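Local atomic coordinates of pilus assembly protein CpaE (Caulobacter crescentus, PDB entry 4N0P), a protein that probably takes part in pilus assembly, with probable ATP binding and hydrolysis by the whole protein, of which this chain is the receiver-like domain. Residues R22-T34 with Y65-T79. Numbering follows the deposited sequence.
Sequences RITIHAFCARPET and YYQNQPTPSLVMVET
Strands 24-28 and 74-77 run parallel, 13° between their directions and 4.7 Å apart at closest approach, with T24 O, H26 N, H26 O and F28 N bonded in turn to L74 N, L74 O, M76 N and M76 O. In the five-stranded parallel sheet of the response-regulator receiver fold, 74-77 is the middle strand and 24-28 lies beside it. At the T24 end the side chains of T24 and S73 add a reciprocal pair: the N-H of T24 points almost straight at S73 OG, and S73 N gives its hydrogen to T24 OG1. On one sheet face I25 and L74 lie side by side, and M76 SD comes to 4.0 Å from I25 CG2; V140 of helix 133-144 touches L74. On the other face P72 CG sits over the H26 imidazole, 3.6 Å from its centroid, a CH-pi contact. Y66 OH hydrogen-bonds H26 ND1 (2.8 Å) at the ring edge and also reaches the F28 edge. F28 turns its edge to the face of Y65, the last residue of helix 58-65, with F28 CZ 3.7 Å from Y65 CG, an offset edge-to-face pair with planes 63° apart. Past the strands, E78 extends fully (chi1 -176°), carrying its carboxylate to the start of helix 32-42. There OE1 accepts from A30 N and R31 N on one face of the carboxylate, while R31 NE forms a long salt bridge with OE2. T34 OG1, also bonded to Q129, donates to E78 OE2 over a short 2.5 Å, from the syn side but tilted out of the carboxylate plane.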
ATOM      1  N   ARG A  22      -7.157   2.756 -14.434  1.00 24.99           N
ATOM      2  CA  ARG A  22      -6.751   1.374 -14.660  1.00 24.14           C
ATOM      3  C   ARG A  22      -5.295   1.204 -14.226  1.00 27.45           C
ATOM      4  O   ARG A  22      -4.376   1.658 -14.879  1.00 25.61           O
ATOM      5  CB  ARG A  22      -6.983   0.928 -16.104  1.00 26.93           C
ATOM      6  CG  ARG A  22      -6.760  -0.567 -16.291  1.00 35.56           C
ATOM      7  CD  ARG A  22      -7.149  -1.014 -17.673  1.00 43.25           C
ATOM      8  NE  ARG A  22      -6.355  -0.353 -18.709  1.00 40.92           N
ATOM      9  CZ  ARG A  22      -6.547  -0.520 -20.012  1.00 56.51           C
ATOM     10  NH1 ARG A  22      -7.507  -1.329 -20.452  1.00 39.95           N
ATOM     11  NH2 ARG A  22      -5.786   0.128 -20.888  1.00 39.34           N
ATOM     12  N   ILE A  23      -5.124   0.570 -13.091  1.00 22.47           N
ATOM     13  CA  ILE A  23      -3.831   0.323 -12.474  1.00 22.21           C
ATOM     14  C   ILE A  23      -3.804  -1.104 -11.946  1.00 25.87           C
ATOM     15  O   ILE A  23      -4.843  -1.763 -11.835  1.00 24.73           O
ATOM     16  CB  ILE A  23      -3.566   1.351 -11.320  1.00 24.73           C
ATOM     17  CG1 ILE A  23      -4.658   1.259 -10.203  1.00 24.01           C
ATOM     18  CG2 ILE A  23      -3.386   2.797 -11.832  1.00 24.51           C
ATOM     19  CD1 ILE A  23      -4.301   1.976  -8.921  1.00 26.01           C
ATOM     20  N   THR A  24      -2.605  -1.572 -11.623  1.00 18.83           N
ATOM     21  CA  THR A  24      -2.405  -2.868 -10.973  1.00 18.41           C
ATOM     22  C   THR A  24      -1.930  -2.575  -9.565  1.00 22.52           C
ATOM     23  O   THR A  24      -1.030  -1.735  -9.379  1.00 21.72           O
ATOM     24  CB  THR A  24      -1.426  -3.753 -11.749  1.00 31.31           C
ATOM     25  OG1 THR A  24      -0.263  -2.965 -12.071  1.00 40.76           O
ATOM     26  CG2 THR A  24      -2.034  -4.301 -13.026  1.00 28.68           C
ATOM     27  N   ILE A  25      -2.563  -3.212  -8.571  1.00 18.32           N
ATOM     28  CA  ILE A  25      -2.223  -3.033  -7.169  1.00 17.99           C
ATOM     29  C   ILE A  25      -1.820  -4.374  -6.577  1.00 20.41           C
ATOM     30  O   ILE A  25      -2.587  -5.319  -6.703  1.00 22.58           O
ATOM     31  CB  ILE A  25      -3.410  -2.447  -6.329  1.00 21.40           C
ATOM     32  CG1 ILE A  25      -3.940  -1.101  -6.867  1.00 22.13           C
ATOM     33  CG2 ILE A  25      -3.024  -2.370  -4.817  1.00 22.53           C
ATOM     34  CD1 ILE A  25      -5.321  -0.658  -6.216  1.00 22.33           C
ATOM     35  N   HIS A  26      -0.664  -4.460  -5.938  1.00 18.53           N
ATOM     36  CA  HIS A  26      -0.254  -5.672  -5.217  1.00 18.18           C
ATOM     37  C   HIS A  26      -0.207  -5.322  -3.753  1.00 23.28           C
ATOM     38  O   HIS A  26       0.542  -4.412  -3.378  1.00 22.39           O
ATOM     39  CB  HIS A  26       1.114  -6.201  -5.678  1.00 18.97           C
ATOM     40  CG  HIS A  26       1.146  -6.776  -7.066  1.00 21.81           C
ATOM     41  ND1 HIS A  26       2.339  -7.216  -7.626  1.00 22.84           N
ATOM     42  CD2 HIS A  26       0.143  -6.943  -7.963  1.00 23.03           C
ATOM     43  CE1 HIS A  26       2.028  -7.614  -8.852  1.00 22.88           C
ATOM     44  NE2 HIS A  26       0.713  -7.490  -9.093  1.00 23.04           N
ATOM     45  N   ALA A  27      -1.021  -6.003  -2.920  1.00 18.67           N
ATOM     46  CA  ALA A  27      -1.011  -5.702  -1.503  1.00 18.57           C
ATOM     47  C   ALA A  27      -0.390  -6.896  -0.768  1.00 21.97           C
ATOM     48  O   ALA A  27      -0.862  -8.013  -0.898  1.00 23.44           O
ATOM     49  CB  ALA A  27      -2.442  -5.422  -1.012  1.00 20.05           C
ATOM     50  N   PHE A  28       0.693  -6.675  -0.064  1.00 17.85           N
ATOM     51  CA  PHE A  28       1.366  -7.722   0.732  1.00 19.17           C
ATOM     52  C   PHE A  28       1.047  -7.436   2.152  1.00 25.36           C
ATOM     53  O   PHE A  28       1.674  -6.555   2.746  1.00 23.40           O
ATOM     54  CB  PHE A  28       2.895  -7.722   0.488  1.00 20.52           C
ATOM     55  CG  PHE A  28       3.291  -8.208  -0.879  1.00 20.78           C
ATOM     56  CD1 PHE A  28       3.292  -7.345  -1.970  1.00 22.62           C
ATOM     57  CD2 PHE A  28       3.727  -9.515  -1.071  1.00 23.01           C
ATOM     58  CE1 PHE A  28       3.643  -7.801  -3.238  1.00 23.22           C
ATOM     59  CE2 PHE A  28       4.089  -9.963  -2.336  1.00 26.47           C
ATOM     60  CZ  PHE A  28       4.032  -9.105  -3.415  1.00 25.54           C
ATOM     61  N   CYS A  29       0.012  -8.111   2.684  1.00 26.68           N
ATOM     62  CA  CYS A  29      -0.473  -7.887   4.057  1.00 27.53           C
ATOM     63  C   CYS A  29       0.189  -8.819   5.038  1.00 31.56           C
ATOM     64  O   CYS A  29       0.605  -9.919   4.684  1.00 31.61           O
ATOM     65  CB  CYS A  29      -1.992  -8.025   4.128  1.00 28.28           C
ATOM     66  SG  CYS A  29      -2.870  -7.107   2.840  1.00 32.25           S
ATOM     67  N   ALA A  30       0.210  -8.402   6.283  1.00 28.03           N
ATOM     68  CA  ALA A  30       0.772  -9.211   7.372  1.00 28.24           C
ATOM     69  C   ALA A  30      -0.301  -9.526   8.408  1.00 33.25           C
ATOM     70  O   ALA A  30      -0.098 -10.420   9.246  1.00 33.71           O
ATOM     71  CB  ALA A  30       1.937  -8.465   8.026  1.00 29.33           C
ATOM     72  N   ARG A  31      -1.438  -8.784   8.380  1.00 27.74           N
ATOM     73  CA  ARG A  31      -2.535  -8.970   9.333  1.00 26.15           C
ATOM     74  C   ARG A  31      -3.820  -9.358   8.612  1.00 28.58           C
ATOM     75  O   ARG A  31      -4.145  -8.747   7.586  1.00 25.03           O
ATOM     76  CB  ARG A  31      -2.771  -7.704  10.168  1.00 26.14           C
ATOM     77  CG  ARG A  31      -1.581  -7.351  11.035  1.00 34.86           C
ATOM     78  CD  ARG A  31      -1.740  -6.024  11.734  1.00 49.72           C
ATOM     79  NE  ARG A  31      -0.424  -5.464  12.069  1.00 65.77           N
ATOM     80  CZ  ARG A  31       0.262  -5.729  13.182  1.00 87.50           C
ATOM     81  NH1 ARG A  31      -0.248  -6.532  14.111  1.00 78.24           N
ATOM     82  NH2 ARG A  31       1.451  -5.173  13.385  1.00 73.68           N
ATOM     83  N   PRO A  32      -4.595 -10.322   9.151  1.00 27.28           N
ATOM     84  CA  PRO A  32      -5.847 -10.727   8.483  1.00 27.38           C
ATOM     85  C   PRO A  32      -6.858  -9.590   8.340  1.00 28.49           C
ATOM     86  O   PRO A  32      -7.571  -9.540   7.338  1.00 25.86           O
ATOM     87  CB  PRO A  32      -6.408 -11.812   9.418  1.00 29.47           C
ATOM     88  CG  PRO A  32      -5.253 -12.308  10.182  1.00 34.78           C
ATOM     89  CD  PRO A  32      -4.340 -11.137  10.360  1.00 30.14           C
ATOM     90  N   GLU A  33      -6.912  -8.662   9.310  1.00 23.74           N
ATOM     91  CA  GLU A  33      -7.836  -7.518   9.248  1.00 24.76           C
ATOM     92  C   GLU A  33      -7.479  -6.592   8.070  1.00 25.15           C
ATOM     93  O   GLU A  33      -8.377  -6.028   7.447  1.00 24.04           O
ATOM     94  CB  GLU A  33      -7.875  -6.716  10.570  1.00 27.30           C
ATOM     95  CG  GLU A  33      -6.514  -6.399  11.180  1.00 41.00           C
ATOM     96  CD  GLU A  33      -6.070  -7.356  12.266  1.00 69.29           C
ATOM     97  OE1 GLU A  33      -5.957  -8.569  11.979  1.00 36.85           O
ATOM     98  OE2 GLU A  33      -5.807  -6.889  13.398  1.00 77.15           O
ATOM     99  N   THR A  34      -6.175  -6.448   7.768  1.00 22.38           N
ATOM    100  CA  THR A  34      -5.741  -5.598   6.657  1.00 21.93           C
ATOM    101  C   THR A  34      -6.120  -6.264   5.328  1.00 23.99           C
ATOM    102  O   THR A  34      -6.632  -5.584   4.445  1.00 22.76           O
ATOM    103  CB  THR A  34      -4.235  -5.352   6.760  1.00 30.35           C
ATOM    104  OG1 THR A  34      -3.959  -4.760   8.032  1.00 26.46           O
ATOM    105  CG2 THR A  34      -3.689  -4.490   5.604  1.00 29.47           C
ATOM    106  N   TYR A  65       9.514 -11.163  -3.646  1.00 25.92           N
ATOM    107  CA  TYR A  65       8.696 -11.226  -4.876  1.00 24.30           C
ATOM    108  C   TYR A  65       9.318 -10.419  -6.029  1.00 27.81           C
ATOM    109  O   TYR A  65       9.301 -10.873  -7.174  1.00 27.79           O
ATOM    110  CB  TYR A  65       7.260 -10.676  -4.604  1.00 25.72           C
ATOM    111  CG  TYR A  65       6.238 -11.084  -5.641  1.00 25.55           C
ATOM    112  CD1 TYR A  65       5.994 -10.292  -6.761  1.00 25.57           C
ATOM    113  CD2 TYR A  65       5.459 -12.226  -5.471  1.00 27.61           C
ATOM    114  CE1 TYR A  65       5.087 -10.688  -7.747  1.00 21.81           C
ATOM    115  CE2 TYR A  65       4.534 -12.622  -6.444  1.00 28.23           C
ATOM    116  CZ  TYR A  65       4.378 -11.868  -7.595  1.00 30.99           C
ATOM    117  OH  TYR A  65       3.461 -12.272  -8.541  1.00 29.47           O
ATOM    118  N   TYR A  66       9.779  -9.190  -5.732  1.00 23.53           N
ATOM    119  CA  TYR A  66      10.244  -8.271  -6.774  1.00 23.55           C
ATOM    120  C   TYR A  66      11.718  -8.423  -7.150  1.00 29.64           C
ATOM    121  O   TYR A  66      12.213  -7.683  -7.997  1.00 27.04           O
ATOM    122  CB  TYR A  66       9.898  -6.822  -6.409  1.00 22.89           C
ATOM    123  CG  TYR A  66       8.394  -6.619  -6.298  1.00 19.89           C
ATOM    124  CD1 TYR A  66       7.546  -6.894  -7.380  1.00 20.19           C
ATOM    125  CD2 TYR A  66       7.820  -6.149  -5.121  1.00 20.54           C
ATOM    126  CE1 TYR A  66       6.160  -6.710  -7.286  1.00 20.11           C
ATOM    127  CE2 TYR A  66       6.427  -5.985  -5.007  1.00 20.67           C
ATOM    128  CZ  TYR A  66       5.609  -6.266  -6.093  1.00 21.20           C
ATOM    129  OH  TYR A  66       4.254  -6.083  -5.999  1.00 21.28           O
ATOM    130  N   GLN A  67      12.401  -9.441  -6.585  1.00 31.09           N
ATOM    131  CA  GLN A  67      13.775  -9.729  -7.000  1.00 32.65           C
ATOM    132  C   GLN A  67      13.751 -10.193  -8.447  1.00 42.47           C
ATOM    133  O   GLN A  67      14.614  -9.797  -9.230  1.00 45.26           O
ATOM    134  CB  GLN A  67      14.416 -10.810  -6.109  1.00 33.50           C
ATOM    135  CG  GLN A  67      14.620 -10.384  -4.651  1.00 35.59           C
ATOM    136  CD  GLN A  67      15.429  -9.124  -4.495  1.00 46.07           C
ATOM    137  OE1 GLN A  67      16.491  -8.952  -5.116  1.00 43.47           O
ATOM    138  NE2 GLN A  67      14.922  -8.200  -3.679  1.00 32.81           N
ATOM    139  N   ASN A  68      12.710 -10.974  -8.798  1.00 39.93           N
ATOM    140  CA  ASN A  68      12.491 -11.561 -10.115  1.00 41.34           C
ATOM    141  C   ASN A  68      11.284 -10.982 -10.915  1.00 43.27           C
ATOM    142  O   ASN A  68      11.315 -11.069 -12.146  1.00 45.22           O
ATOM    143  CB  ASN A  68      12.336 -13.066  -9.986  1.00 49.96           C
ATOM    144  CG  ASN A  68      11.348 -13.513  -8.935  1.00 84.54           C
ATOM    145  OD1 ASN A  68      10.136 -13.479  -9.148  1.00 83.21           O
ATOM    146  ND2 ASN A  68      11.851 -13.979  -7.794  1.00 76.27           N
ATOM    147  N   GLN A  69      10.244 -10.411 -10.259  1.00 34.04           N
ATOM    148  CA  GLN A  69       9.112  -9.831 -10.992  1.00 31.38           C
ATOM    149  C   GLN A  69       9.166  -8.283 -10.994  1.00 28.46           C
ATOM    150  O   GLN A  69       9.612  -7.683 -10.009  1.00 26.58           O
ATOM    151  CB  GLN A  69       7.744 -10.273 -10.421  1.00 32.82           C
ATOM    152  CG  GLN A  69       7.274 -11.676 -10.788  1.00 34.65           C
ATOM    153  CD  GLN A  69       6.978 -11.886 -12.253  1.00 43.83           C
ATOM    154  OE1 GLN A  69       7.792 -12.436 -12.990  1.00 40.73           O
ATOM    155  NE2 GLN A  69       5.802 -11.493 -12.697  1.00 35.98           N
ATOM    156  N   PRO A  70       8.681  -7.619 -12.061  1.00 24.59           N
ATOM    157  CA  PRO A  70       8.632  -6.140 -12.025  1.00 24.86           C
ATOM    158  C   PRO A  70       7.519  -5.635 -11.097  1.00 24.88           C
ATOM    159  O   PRO A  70       6.552  -6.373 -10.820  1.00 23.66           O
ATOM    160  CB  PRO A  70       8.345  -5.757 -13.472  1.00 27.01           C
ATOM    161  CG  PRO A  70       7.529  -6.916 -14.015  1.00 30.95           C
ATOM    162  CD  PRO A  70       8.107  -8.155 -13.317  1.00 26.65           C
ATOM    163  N   THR A  71       7.678  -4.394 -10.566  1.00 19.09           N
ATOM    164  CA  THR A  71       6.672  -3.863  -9.652  1.00 19.28           C
ATOM    165  C   THR A  71       5.446  -3.315 -10.436  1.00 22.30           C
ATOM    166  O   THR A  71       5.621  -2.756 -11.539  1.00 20.91           O
ATOM    167  CB  THR A  71       7.258  -2.791  -8.731  1.00 20.27           C
ATOM    168  OG1 THR A  71       7.979  -1.853  -9.516  1.00 21.25           O
ATOM    169  CG2 THR A  71       8.193  -3.365  -7.662  1.00 23.04           C
ATOM    170  N   PRO A  72       4.214  -3.444  -9.841  1.00 21.56           N
ATOM    171  CA  PRO A  72       3.001  -2.922 -10.491  1.00 20.77           C
ATOM    172  C   PRO A  72       2.879  -1.398 -10.277  1.00 21.78           C
ATOM    173  O   PRO A  72       3.760  -0.789  -9.674  1.00 19.84           O
ATOM    174  CB  PRO A  72       1.882  -3.678  -9.745  1.00 23.54           C
ATOM    175  CG  PRO A  72       2.398  -3.767  -8.356  1.00 26.76           C
ATOM    176  CD  PRO A  72       3.876  -4.087  -8.550  1.00 21.94           C
ATOM    177  N   SER A  73       1.718  -0.798 -10.644  1.00 18.98           N
ATOM    178  CA  SER A  73       1.495   0.634 -10.445  1.00 18.78           C
ATOM    179  C   SER A  73       1.591   1.030  -8.970  1.00 21.26           C
ATOM    180  O   SER A  73       2.172   2.061  -8.639  1.00 20.56           O
ATOM    181  CB  SER A  73       0.107   1.037 -10.969  1.00 20.40           C
ATOM    182  OG  SER A  73      -0.271   0.344 -12.153  1.00 23.69           O
ATOM    183  N   LEU A  74       1.038   0.172  -8.079  1.00 17.47           N
ATOM    184  CA  LEU A  74       0.964   0.465  -6.667  1.00 18.13           C
ATOM    185  C   LEU A  74       1.258  -0.780  -5.842  1.00 20.36           C
ATOM    186  O   LEU A  74       0.692  -1.843  -6.116  1.00 20.52           O
ATOM    187  CB  LEU A  74      -0.452   1.021  -6.318  1.00 19.31           C
ATOM    188  CG  LEU A  74      -0.733   1.287  -4.824  1.00 25.98           C
ATOM    189  CD1 LEU A  74       0.125   2.399  -4.311  1.00 28.03           C
ATOM    190  CD2 LEU A  74      -2.175   1.697  -4.594  1.00 32.00           C
ATOM    191  N   VAL A  75       2.173  -0.654  -4.894  1.00 17.00           N
ATOM    192  CA  VAL A  75       2.560  -1.723  -3.964  1.00 17.94           C
ATOM    193  C   VAL A  75       2.101  -1.290  -2.573  1.00 22.77           C
ATOM    194  O   VAL A  75       2.511  -0.228  -2.090  1.00 21.04           O
ATOM    195  CB  VAL A  75       4.080  -2.028  -3.999  1.00 22.59           C
ATOM    196  CG1 VAL A  75       4.445  -3.060  -2.922  1.00 23.89           C
ATOM    197  CG2 VAL A  75       4.507  -2.539  -5.378  1.00 22.07           C
ATOM    198  N   MET A  76       1.244  -2.087  -1.935  1.00 19.05           N
ATOM    199  CA  MET A  76       0.790  -1.801  -0.569  1.00 18.49           C
ATOM    200  C   MET A  76       1.454  -2.812   0.349  1.00 21.94           C
ATOM    201  O   MET A  76       1.458  -4.009   0.035  1.00 21.26           O
ATOM    202  CB  MET A  76      -0.745  -1.892  -0.460  1.00 21.58           C
ATOM    203  CG  MET A  76      -1.468  -0.880  -1.304  1.00 26.15           C
ATOM    204  SD  MET A  76      -3.276  -0.958  -1.052  1.00 30.87           S
ATOM    205  CE  MET A  76      -3.422  -0.313   0.545  1.00 27.86           C
ATOM    206  N   VAL A  77       2.118  -2.347   1.415  1.00 19.20           N
ATOM    207  CA  VAL A  77       2.869  -3.272   2.270  1.00 19.35           C
ATOM    208  C   VAL A  77       2.559  -3.058   3.747  1.00 23.89           C
ATOM    209  O   VAL A  77       2.204  -1.967   4.186  1.00 23.27           O
ATOM    210  CB  VAL A  77       4.396  -3.202   2.027  1.00 21.92           C
ATOM    211  CG1 VAL A  77       4.769  -3.722   0.635  1.00 21.50           C
ATOM    212  CG2 VAL A  77       4.931  -1.784   2.260  1.00 21.44           C
ATOM    213  N   GLU A  78       2.813  -4.110   4.534  1.00 21.79           N
ATOM    214  CA  GLU A  78       2.597  -4.079   5.968  1.00 21.17           C
ATOM    215  C   GLU A  78       3.617  -5.016   6.609  1.00 26.29           C
ATOM    216  O   GLU A  78       4.041  -5.984   5.977  1.00 26.04           O
ATOM    217  CB  GLU A  78       1.160  -4.553   6.226  1.00 21.94           C
ATOM    218  CG  GLU A  78       0.660  -4.522   7.640  1.00 24.67           C
ATOM    219  CD  GLU A  78      -0.725  -5.109   7.817  1.00 42.12           C
ATOM    220  OE1 GLU A  78      -1.027  -6.146   7.177  1.00 32.46           O
ATOM    221  OE2 GLU A  78      -1.505  -4.537   8.614  1.00 32.34           O
ATOM    222  N   THR A  79       4.015  -4.739   7.844  1.00 26.55           N
ATOM    223  CA  THR A  79       4.929  -5.645   8.565  1.00 28.18           C
ATOM    224  C   THR A  79       4.443  -5.813  10.010  1.00 33.96           C
ATOM    225  O   THR A  79       3.821  -4.898  10.541  1.00 32.94           O
ATOM    226  CB  THR A  79       6.389  -5.149   8.502  1.00 37.43           C
ATOM    227  OG1 THR A  79       7.220  -6.097   9.191  1.00 43.51           O
ATOM    228  CG2 THR A  79       6.576  -3.765   9.123  1.00 35.35           C
TER